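Local coordinates for protein cysteine hydrolase (Staphylococcus aureus, PDB 6KUA) that probably hydrolyses nicotinamide to nicotinate and ammonia, as a nicotinamidase of the isochorismatase-like cysteine hydrolase family, at residues His3-Val8 / Arg122-Val127; Val127-Val132 / Tyr150-Pro155; Tyr11-Ile16 / Glu81-Val86. All coordinates share one frame; numbering follows the deposited sequence.

Interaction 1 (His3-Val8 / Arg122-Val127); sequences HRALLV and RSINQV
Arg4 and Ala5 pair in parallel with Gln126 and Val127, the CA atoms of Arg4 and Gln126 lying 4.6 Å apart, while the end-to-end directions of the touching parts differ by 42°. Two backbone bonds hold this start of the ladder: Ala5 N gives its hydrogen to Gln126 O at 2.9 Å, and Asn125 N reaches His3 O at 3.1 Å, from a position tilted out of the carbonyl plane.

The side chain of His3 adds a third bond. With CG turned beside its own backbone N (chi1 -52°), the imidazole directs ND1 to Ser123 O at 2.9 Å; the oxygen lies in the ring plane, and the donor in turn lies in the carbonyl plane, a geometry that would restrain the rotation of the ring. Ser123, with its positive phi, is the C-prime residue of the Schellman motif that ends helix 115-121, which means that the histidine grips the turn by which the chain leaves the helix.

Ile124 lies against the other strand by two branches, CG2 packing on Ala5 CB at 3.9 Å and CD1 folding over the carbonyl of Arg4. Further on, the methyl CD1 of Leu7 meets Val127 CB at 4.1 Å, on the face where Ala5 and Leu7 also touch Phe50. On the face of Arg4 and Gln126, the amide oxygen OE1 of Gln126 rests beside Arg4 CB at 3.5 Å, whereas the guanidinium runs on to salt bridges with Asp41 and Asp47. This pairing joins the middle strand, 4-9, to its neighbour 126-132 in the five-stranded parallel sheet (order 3-2-1-4-5, numbered along the chain) of the isochorismatase-like alpha/beta fold.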
loop_
_atom_site.group_PDB
_atom_site.type_symbol
_atom_site.label_atom_id
_atom_site.label_comp_id
_atom_site.label_asym_id
_atom_site.label_seq_id
_atom_site.Cartn_x
_atom_site.Cartn_y
_atom_site.Cartn_z
ATOM N N HIS A 3 10.010 18.381 -12.283
ATOM C CA HIS A 3 9.236 17.270 -11.755
ATOM C C HIS A 3 9.921 16.699 -10.520
ATOM O O HIS A 3 10.058 15.486 -10.384
ATOM C CB HIS A 3 9.068 16.197 -12.832
ATOM C CG HIS A 3 8.525 16.732 -14.121
ATOM N ND1 HIS A 3 7.173 16.833 -14.373
ATOM C CD2 HIS A 3 9.151 17.222 -15.216
ATOM C CE1 HIS A 3 6.989 17.363 -15.569
ATOM N NE2 HIS A 3 8.174 17.600 -16.105
ATOM N N ARG A 4 10.402 17.581 -9.638
ATOM C CA ARG A 4 11.231 17.196 -8.504
ATOM C C ARG A 4 10.637 17.735 -7.207
ATOM O O ARG A 4 9.937 18.750 -7.190
ATOM C CB ARG A 4 12.685 17.687 -8.665
ATOM C CG ARG A 4 12.842 19.196 -8.837
ATOM C CD ARG A 4 14.316 19.653 -8.754
ATOM N NE ARG A 4 14.423 21.083 -8.437
ATOM C CZ ARG A 4 15.526 21.702 -8.003
ATOM N NH1 ARG A 4 16.655 21.040 -7.820
ATOM N NH2 ARG A 4 15.493 22.999 -7.732
ATOM N N ALA A 5 10.909 17.030 -6.113
ATOM C CA ALA A 5 10.459 17.465 -4.801
ATOM C C ALA A 5 11.568 17.193 -3.805
ATOM O O ALA A 5 12.375 16.274 -3.979
ATOM C CB ALA A 5 9.150 16.769 -4.367
ATOM N N LEU A 6 11.624 18.036 -2.785
ATOM C CA LEU A 6 12.579 17.891 -1.705
ATOM C C LEU A 6 11.857 17.299 -0.504
ATOM O O LEU A 6 10.803 17.804 -0.100
ATOM C CB LEU A 6 13.197 19.250 -1.358
ATOM C CG LEU A 6 14.174 19.270 -0.186
ATOM C CD1 LEU A 6 15.434 18.504 -0.527
ATOM C CD2 LEU A 6 14.513 20.702 0.175
ATOM N N LEU A 7 12.401 16.229 0.054
ATOM C CA LEU A 7 11.850 15.615 1.259
ATOM C C LEU A 7 12.812 15.878 2.406
ATOM O O LEU A 7 13.956 15.405 2.376
ATOM C CB LEU A 7 11.637 14.109 1.070
ATOM C CG LEU A 7 10.854 13.651 -0.162
ATOM C CD1 LEU A 7 10.589 12.133 -0.152
ATOM C CD2 LEU A 7 9.544 14.422 -0.303
ATOM N N VAL A 8 12.350 16.624 3.409
ATOM C CA VAL A 8 13.149 16.955 4.590
ATOM C C VAL A 8 12.655 16.086 5.737
ATOM O O VAL A 8 11.576 16.324 6.292
ATOM C CB VAL A 8 13.062 18.443 4.943
ATOM C CG1 VAL A 8 13.946 18.754 6.159
ATOM C CG2 VAL A 8 13.464 19.273 3.732
ATOM N N ARG A 122 1.070 16.214 -8.496
ATOM C CA ARG A 122 1.867 17.345 -8.943
ATOM C C ARG A 122 2.877 16.974 -10.015
ATOM O O ARG A 122 3.792 17.755 -10.280
ATOM C CB ARG A 122 2.577 17.962 -7.740
ATOM C CG ARG A 122 1.613 18.634 -6.807
ATOM C CD ARG A 122 2.174 18.765 -5.389
ATOM N NE ARG A 122 1.239 19.500 -4.550
ATOM C CZ ARG A 122 0.101 18.989 -4.085
ATOM N NH1 ARG A 122 -0.222 17.730 -4.366
ATOM N NH2 ARG A 122 -0.710 19.728 -3.338
ATOM N N SER A 123 2.754 15.777 -10.598
ATOM C CA SER A 123 3.614 15.320 -11.684
ATOM C C SER A 123 5.086 15.255 -11.272
ATOM O O SER A 123 5.980 15.565 -12.068
ATOM C CB SER A 123 3.428 16.194 -12.929
ATOM O OG SER A 123 2.137 15.965 -13.464
ATOM N N ILE A 124 5.337 14.856 -10.021
ATOM C CA ILE A 124 6.692 14.650 -9.505
ATOM C C ILE A 124 7.090 13.201 -9.719
ATOM O O ILE A 124 6.400 12.290 -9.251
ATOM C CB ILE A 124 6.778 14.979 -8.004
ATOM C CG1 ILE A 124 6.261 16.380 -7.705
ATOM C CG2 ILE A 124 8.192 14.770 -7.515
ATOM C CD1 ILE A 124 7.219 17.419 -8.087
ATOM N N ASN A 125 8.225 12.975 -10.373
ATOM C CA ASN A 125 8.769 11.620 -10.447
ATOM C C ASN A 125 10.205 11.570 -9.946
ATOM O O ASN A 125 10.916 10.606 -10.220
ATOM C CB ASN A 125 8.686 11.054 -11.876
ATOM C CG ASN A 125 9.692 11.692 -12.814
ATOM O OD1 ASN A 125 10.114 12.830 -12.608
ATOM N ND2 ASN A 125 10.090 10.955 -13.850
ATOM N N GLN A 126 10.647 12.584 -9.214
ATOM C CA GLN A 126 12.024 12.646 -8.746
ATOM C C GLN A 126 12.051 13.277 -7.359
ATOM O O GLN A 126 11.465 14.346 -7.157
ATOM C CB GLN A 126 12.856 13.450 -9.752
ATOM C CG GLN A 126 14.199 13.926 -9.279
ATOM C CD GLN A 126 15.000 14.569 -10.410
ATOM O OE1 GLN A 126 14.787 15.737 -10.755
ATOM N NE2 GLN A 126 15.906 13.796 -11.011
ATOM N N VAL A 127 12.678 12.610 -6.387
ATOM C CA VAL A 127 12.749 13.157 -5.037
ATOM C C VAL A 127 14.207 13.300 -4.635
ATOM O O VAL A 127 15.053 12.468 -4.985
ATOM C CB VAL A 127 11.975 12.312 -3.998
ATOM C CG1 VAL A 127 10.517 12.196 -4.400
ATOM C CG2 VAL A 127 12.631 10.932 -3.789
#

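Interaction 2 (Val127-Val132 / Tyr150-Pro155); sequences VEIVGV and YKISVP
Val127 and Glu128 stand level with Ile152 and Ser153 in a parallel ladder, strands 127-132 and 151-153 running 32° apart. Three backbone hydrogen bonds make the ladder. Val127 uses both its groups, its N bonding to Lys151 O and its O accepting from Ser153 N, each at 2.9 Å; Ile129 N then meets Ser153 O at 2.8 Å, almost straight in line with the carbonyl. The next rung would need a donor at residue 155, but Pro155 has no N-H, and its CD lies 3.7 Å from Ile129 O instead.

Apolar contacts gather on the face of Val127 and Ile152, which helix 137-147 covers. Here Ile129 CD1 meets Ile152 CG2 at 4.3 Å, while Ile129 CB receives Val154 CG2. At the start of the strand, Val127 CG1 comes obliquely to Tyr150 CD1 at 4.1 Å; the hydroxyl of that tyrosine bonds to Asp116, and its ring takes a cation-pi contact from Arg120 of the second subunit.

The face of Glu128 and Ser153 is mixed. Glu128, extended from a chi1 of -175° that sets CG anti to its backbone N, runs past Ser153 CB and at about a right angle to the proline ring, with OE2 3.9 Å from Pro155 CG. Pro155 CG also leans on Val130 CG1, at 4.1 Å. The sheet thus turns a mainly apolar face to helix 137-147, and to helix 32-44 a face that mixes hydrocarbon with the Glu128 carboxylate, whose salt bridge to Arg38 of that helix, outside the two segments, would favour the ionised form.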
loop_
_atom_site.group_PDB
_atom_site.type_symbol
_atom_site.label_atom_id
_atom_site.label_comp_id
_atom_site.label_asym_id
_atom_site.label_seq_id
_atom_site.Cartn_x
_atom_site.Cartn_y
_atom_site.Cartn_z
ATOM N N VAL A 127 12.678 12.610 -6.387
ATOM C CA VAL A 127 12.749 13.157 -5.037
ATOM C C VAL A 127 14.207 13.300 -4.635
ATOM O O VAL A 127 15.053 12.468 -4.985
ATOM C CB VAL A 127 11.975 12.312 -3.998
ATOM C CG1 VAL A 127 10.517 12.196 -4.400
ATOM C CG2 VAL A 127 12.631 10.932 -3.789
ATOM N N GLU A 128 14.496 14.374 -3.920
ATOM C CA GLU A 128 15.765 14.547 -3.228
ATOM C C GLU A 128 15.502 14.430 -1.735
ATOM O O GLU A 128 14.573 15.056 -1.218
ATOM C CB GLU A 128 16.383 15.904 -3.572
ATOM C CG GLU A 128 17.760 16.125 -3.006
ATOM C CD GLU A 128 18.385 17.427 -3.511
ATOM O OE1 GLU A 128 18.171 17.796 -4.695
ATOM O OE2 GLU A 128 19.080 18.088 -2.711
ATOM N N ILE A 129 16.294 13.620 -1.039
ATOM C CA ILE A 129 16.012 13.314 0.355
ATOM C C ILE A 129 17.146 13.812 1.234
ATOM O O ILE A 129 18.300 13.410 1.059
ATOM C CB ILE A 129 15.792 11.816 0.589
ATOM C CG1 ILE A 129 14.774 11.263 -0.394
ATOM C CG2 ILE A 129 15.285 11.606 2.001
ATOM C CD1 ILE A 129 14.639 9.736 -0.289
ATOM N N VAL A 130 16.804 14.631 2.224
ATOM C CA VAL A 130 17.771 15.138 3.180
ATOM C C VAL A 130 17.199 14.940 4.574
ATOM O O VAL A 130 15.990 14.761 4.757
ATOM C CB VAL A 130 18.108 16.622 2.926
ATOM C CG1 VAL A 130 18.561 16.819 1.471
ATOM C CG2 VAL A 130 16.902 17.519 3.255
ATOM N N GLY A 131 18.080 14.977 5.568
ATOM C CA GLY A 131 17.608 14.852 6.936
ATOM C C GLY A 131 18.332 13.782 7.713
ATOM O O GLY A 131 19.495 13.479 7.418
ATOM N N VAL A 132 17.669 13.213 8.723
ATOM C CA VAL A 132 18.286 12.260 9.639
ATOM C C VAL A 132 17.278 11.161 9.951
ATOM O O VAL A 132 16.075 11.341 9.774
ATOM C CB VAL A 132 18.750 12.930 10.953
ATOM C CG1 VAL A 132 19.786 14.027 10.683
ATOM C CG2 VAL A 132 17.544 13.447 11.747
ATOM N N TYR A 150 10.145 6.221 -7.992
ATOM C CA TYR A 150 10.721 7.554 -8.062
ATOM C C TYR A 150 12.205 7.480 -8.354
ATOM O O TYR A 150 12.900 6.579 -7.873
ATOM C CB TYR A 150 10.515 8.300 -6.745
ATOM C CG TYR A 150 9.096 8.665 -6.521
ATOM C CD1 TYR A 150 8.563 9.808 -7.094
ATOM C CD2 TYR A 150 8.265 7.851 -5.762
ATOM C CE1 TYR A 150 7.254 10.138 -6.921
ATOM C CE2 TYR A 150 6.941 8.180 -5.560
ATOM C CZ TYR A 150 6.441 9.328 -6.135
ATOM O OH TYR A 150 5.124 9.662 -5.952
ATOM N N LYS A 151 12.694 8.442 -9.132
ATOM C CA LYS A 151 14.130 8.674 -9.198
ATOM C C LYS A 151 14.554 9.365 -7.913
ATOM O O LYS A 151 13.812 10.185 -7.369
ATOM C CB LYS A 151 14.496 9.534 -10.417
ATOM C CG LYS A 151 13.803 9.123 -11.727
ATOM C CD LYS A 151 14.135 10.089 -12.889
ATOM C CE LYS A 151 13.459 9.652 -14.198
ATOM N NZ LYS A 151 13.672 10.629 -15.337
ATOM N N ILE A 152 15.736 9.021 -7.410
ATOM C CA ILE A 152 16.121 9.332 -6.039
ATOM C C ILE A 152 17.475 10.023 -6.017
ATOM O O ILE A 152 18.427 9.562 -6.653
ATOM C CB ILE A 152 16.188 8.066 -5.169
ATOM C CG1 ILE A 152 14.817 7.385 -5.088
ATOM C CG2 ILE A 152 16.713 8.422 -3.792
ATOM C CD1 ILE A 152 14.879 6.022 -4.431
ATOM N N SER A 153 17.582 11.082 -5.217
ATOM C CA SER A 153 18.856 11.724 -4.945
ATOM C C SER A 153 19.026 11.869 -3.443
ATOM O O SER A 153 18.146 12.408 -2.760
ATOM C CB SER A 153 18.944 13.092 -5.646
ATOM O OG SER A 153 20.242 13.638 -5.507
ATOM N N VAL A 154 20.136 11.362 -2.919
ATOM C CA VAL A 154 20.447 11.581 -1.508
ATOM C C VAL A 154 21.849 12.166 -1.400
ATOM O O VAL A 154 22.839 11.414 -1.387
ATOM C CB VAL A 154 20.328 10.293 -0.676
ATOM C CG1 VAL A 154 20.519 10.626 0.797
ATOM C CG2 VAL A 154 18.975 9.628 -0.900
ATOM N N PRO A 155 21.980 13.490 -1.326
ATOM C CA PRO A 155 23.314 14.101 -1.251
ATOM C C PRO A 155 23.949 13.798 0.093
ATOM O O PRO A 155 23.329 13.988 1.138
ATOM C CB PRO A 155 23.032 15.599 -1.420
ATOM C CG PRO A 155 21.630 15.768 -0.957
ATOM C CD PRO A 155 20.910 14.498 -1.380
#

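Interaction 3 (Tyr11-Ile16 / Glu81-Val86); sequences YSYDFI and ELYGKV
Tyr83 offers one face of its ring to Ile16, whose CG2 methyl sits over the ring centre, 3.5 Å from the centroid and only 12° off the normal, a well-formed CH-pi contact. At the rim of the same ring, near its plane, come Tyr11 CE2, 3.6 Å from Tyr83 CD2, and Tyr13 CA. The rings of Tyr11 and Tyr83 are steeply inclined, their planes at 79°, and meet obliquely. Tyr11 in turn takes Ile16 CG1 over one of its faces, toward the rim, so that the two branches of a single isoleucine serve two rings. In-plane at the Tyr11 edge is Tyr83 O, and Val86 CG2 packs against Tyr11 CE2 at 3.8 Å, the two side chains crossing at about a right angle. The phenol OH of Tyr11 bonds to Gly28 O.

Beside these rings the backbones form a single bridge at Ser12 and Leu82: Tyr83 N donates to Tyr11 O, and Tyr13 N to Glu81 O, both at 2.9 Å. The bridge lies where the chain has left strand 4-9 and turns into helix 13-16, beyond the C-terminal end of the sheet strand, the end at which alpha/beta folds usually keep their active sites; the bound zinc is about 9 Å from the Ser12 side chain. Ser12 is the N-cap of that helix. With OG set between the backbone N and the carbonyl carbon (chi1 77°), it accepts a weak bond from Phe15 N at 3.5 Å. On the outer side, the exposed Tyr13 ring brings CD1 obliquely to within 4.3 Å of Tyr83 CD1.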
loop_
_atom_site.group_PDB
_atom_site.type_symbol
_atom_site.label_atom_id
_atom_site.label_comp_id
_atom_site.label_asym_id
_atom_site.label_seq_id
_atom_site.Cartn_x
_atom_site.Cartn_y
_atom_site.Cartn_z
ATOM N N TYR A 11 13.911 16.639 10.721
ATOM C CA TYR A 11 14.937 17.599 11.130
ATOM C C TYR A 11 14.441 18.461 12.294
ATOM O O TYR A 11 14.348 19.682 12.210
ATOM C CB TYR A 11 15.364 18.462 9.953
ATOM C CG TYR A 11 16.732 19.035 10.183
ATOM C CD1 TYR A 11 17.855 18.231 10.084
ATOM C CD2 TYR A 11 16.898 20.363 10.558
ATOM C CE1 TYR A 11 19.111 18.732 10.313
ATOM C CE2 TYR A 11 18.156 20.882 10.801
ATOM C CZ TYR A 11 19.257 20.060 10.675
ATOM O OH TYR A 11 20.512 20.555 10.894
ATOM N N SER A 12 14.130 17.790 13.396
ATOM C CA SER A 12 13.512 18.412 14.557
ATOM C C SER A 12 14.524 18.639 15.671
ATOM O O SER A 12 15.587 18.011 15.722
ATOM C CB SER A 12 12.370 17.548 15.088
ATOM O OG SER A 12 12.884 16.460 15.825
ATOM N N TYR A 13 14.157 19.550 16.579
ATOM C CA TYR A 13 14.982 19.851 17.747
ATOM C C TYR A 13 15.319 18.585 18.540
ATOM O O TYR A 13 16.469 18.391 18.954
ATOM C CB TYR A 13 14.251 20.879 18.621
ATOM C CG TYR A 13 14.986 21.367 19.861
ATOM C CD1 TYR A 13 15.859 22.454 19.798
ATOM C CD2 TYR A 13 14.777 20.765 21.102
ATOM C CE1 TYR A 13 16.522 22.912 20.932
ATOM C CE2 TYR A 13 15.435 21.217 22.243
ATOM C CZ TYR A 13 16.306 22.290 22.152
ATOM O OH TYR A 13 16.963 22.736 23.281
ATOM N N ASP A 14 14.338 17.701 18.742
ATOM C CA ASP A 14 14.567 16.504 19.551
ATOM C C ASP A 14 15.611 15.581 18.936
ATOM O O ASP A 14 16.302 14.863 19.668
ATOM C CB ASP A 14 13.257 15.742 19.757
ATOM C CG ASP A 14 12.568 16.113 21.052
ATOM O OD1 ASP A 14 13.219 16.759 21.906
ATOM O OD2 ASP A 14 11.376 15.766 21.214
ATOM N N PHE A 15 15.744 15.578 17.602
ATOM C CA PHE A 15 16.724 14.727 16.940
ATOM C C PHE A 15 18.063 15.412 16.712
ATOM O O PHE A 15 19.073 14.717 16.561
ATOM C CB PHE A 15 16.199 14.240 15.577
ATOM C CG PHE A 15 15.248 13.081 15.664
ATOM C CD1 PHE A 15 15.655 11.872 16.205
ATOM C CD2 PHE A 15 13.945 13.199 15.197
ATOM C CE1 PHE A 15 14.778 10.803 16.290
ATOM C CE2 PHE A 15 13.058 12.133 15.281
ATOM C CZ PHE A 15 13.476 10.934 15.826
ATOM N N ILE A 16 18.100 16.744 16.658
ATOM C CA ILE A 16 19.277 17.473 16.201
ATOM C C ILE A 16 20.007 18.165 17.348
ATOM O O ILE A 16 21.240 18.221 17.356
ATOM C CB ILE A 16 18.899 18.489 15.099
ATOM C CG1 ILE A 16 18.181 17.780 13.944
ATOM C CG2 ILE A 16 20.139 19.213 14.568
ATOM C CD1 ILE A 16 18.979 16.642 13.368
ATOM N N GLU A 81 9.472 20.728 16.980
ATOM C CA GLU A 81 9.639 21.852 16.072
ATOM C C GLU A 81 10.883 21.656 15.215
ATOM O O GLU A 81 11.861 21.032 15.637
ATOM C CB GLU A 81 9.760 23.161 16.847
ATOM C CG GLU A 81 8.485 23.592 17.546
ATOM C CD GLU A 81 8.603 24.970 18.176
ATOM O OE1 GLU A 81 7.691 25.355 18.940
ATOM O OE2 GLU A 81 9.611 25.665 17.910
ATOM N N LEU A 82 10.852 22.217 14.010
ATOM C CA LEU A 82 12.004 22.112 13.125
ATOM C C LEU A 82 13.211 22.820 13.735
ATOM O O LEU A 82 13.087 23.816 14.448
ATOM C CB LEU A 82 11.673 22.691 11.750
ATOM C CG LEU A 82 10.648 21.896 10.931
ATOM C CD1 LEU A 82 10.131 22.720 9.768
ATOM C CD2 LEU A 82 11.247 20.601 10.422
ATOM N N TYR A 83 14.390 22.294 13.447
ATOM C CA TYR A 83 15.604 22.753 14.099
ATOM C C TYR A 83 16.175 23.996 13.420
ATOM O O TYR A 83 16.304 24.040 12.195
ATOM C CB TYR A 83 16.650 21.640 14.098
ATOM C CG TYR A 83 17.945 22.055 14.739
ATOM C CD1 TYR A 83 18.069 22.079 16.122
ATOM C CD2 TYR A 83 19.028 22.442 13.974
ATOM C CE1 TYR A 83 19.240 22.467 16.728
ATOM C CE2 TYR A 83 20.210 22.837 14.567
ATOM C CZ TYR A 83 20.306 22.848 15.953
ATOM O OH TYR A 83 21.472 23.230 16.576
ATOM N N GLY A 84 16.514 24.999 14.230
ATOM C CA GLY A 84 17.499 26.008 13.858
ATOM C C GLY A 84 17.098 26.849 12.668
ATOM O O GLY A 84 15.953 27.295 12.543
ATOM N N LYS A 85 18.065 27.078 11.775
ATOM C CA LYS A 85 17.802 27.867 10.575
ATOM C C LYS A 85 16.765 27.215 9.668
ATOM O O LYS A 85 16.052 27.917 8.942
ATOM C CB LYS A 85 19.093 28.102 9.801
ATOM C CG LYS A 85 20.138 28.887 10.573
ATOM C CD LYS A 85 21.440 28.969 9.787
ATOM C CE LYS A 85 22.608 29.311 10.699
ATOM N NZ LYS A 85 23.910 29.128 9.997
ATOM N N VAL A 86 16.665 25.883 9.678
ATOM C CA VAL A 86 15.631 25.233 8.878
ATOM C C VAL A 86 14.253 25.596 9.416
ATOM O O VAL A 86 13.349 25.965 8.660
ATOM C CB VAL A 86 15.849 23.708 8.842
ATOM C CG1 VAL A 86 14.635 23.011 8.247
ATOM C CG2 VAL A 86 17.116 23.373 8.065
#

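How the interactions relate
From the N terminus, strand 4-9 is followed closely by the 11-16 segment, so that interactions 1 and 3 adjoin in sequence although their centres lie 22 Å apart. Interaction 3 closes the first loop, at 81-86, which leads into helix 84-93. It is nested within the much larger loop that interaction 1 closes when the chain returns as strand 126-132. Interaction 2 follows in series, sharing Val127, and closes the short beta-alpha-beta crossover through helix 137-147. Interactions 1 and 2 thereby line up three neighbouring strands of one sheet. The far end of strand 126-132 meets interaction 3, where Val132 packs on Phe15 and Ile16.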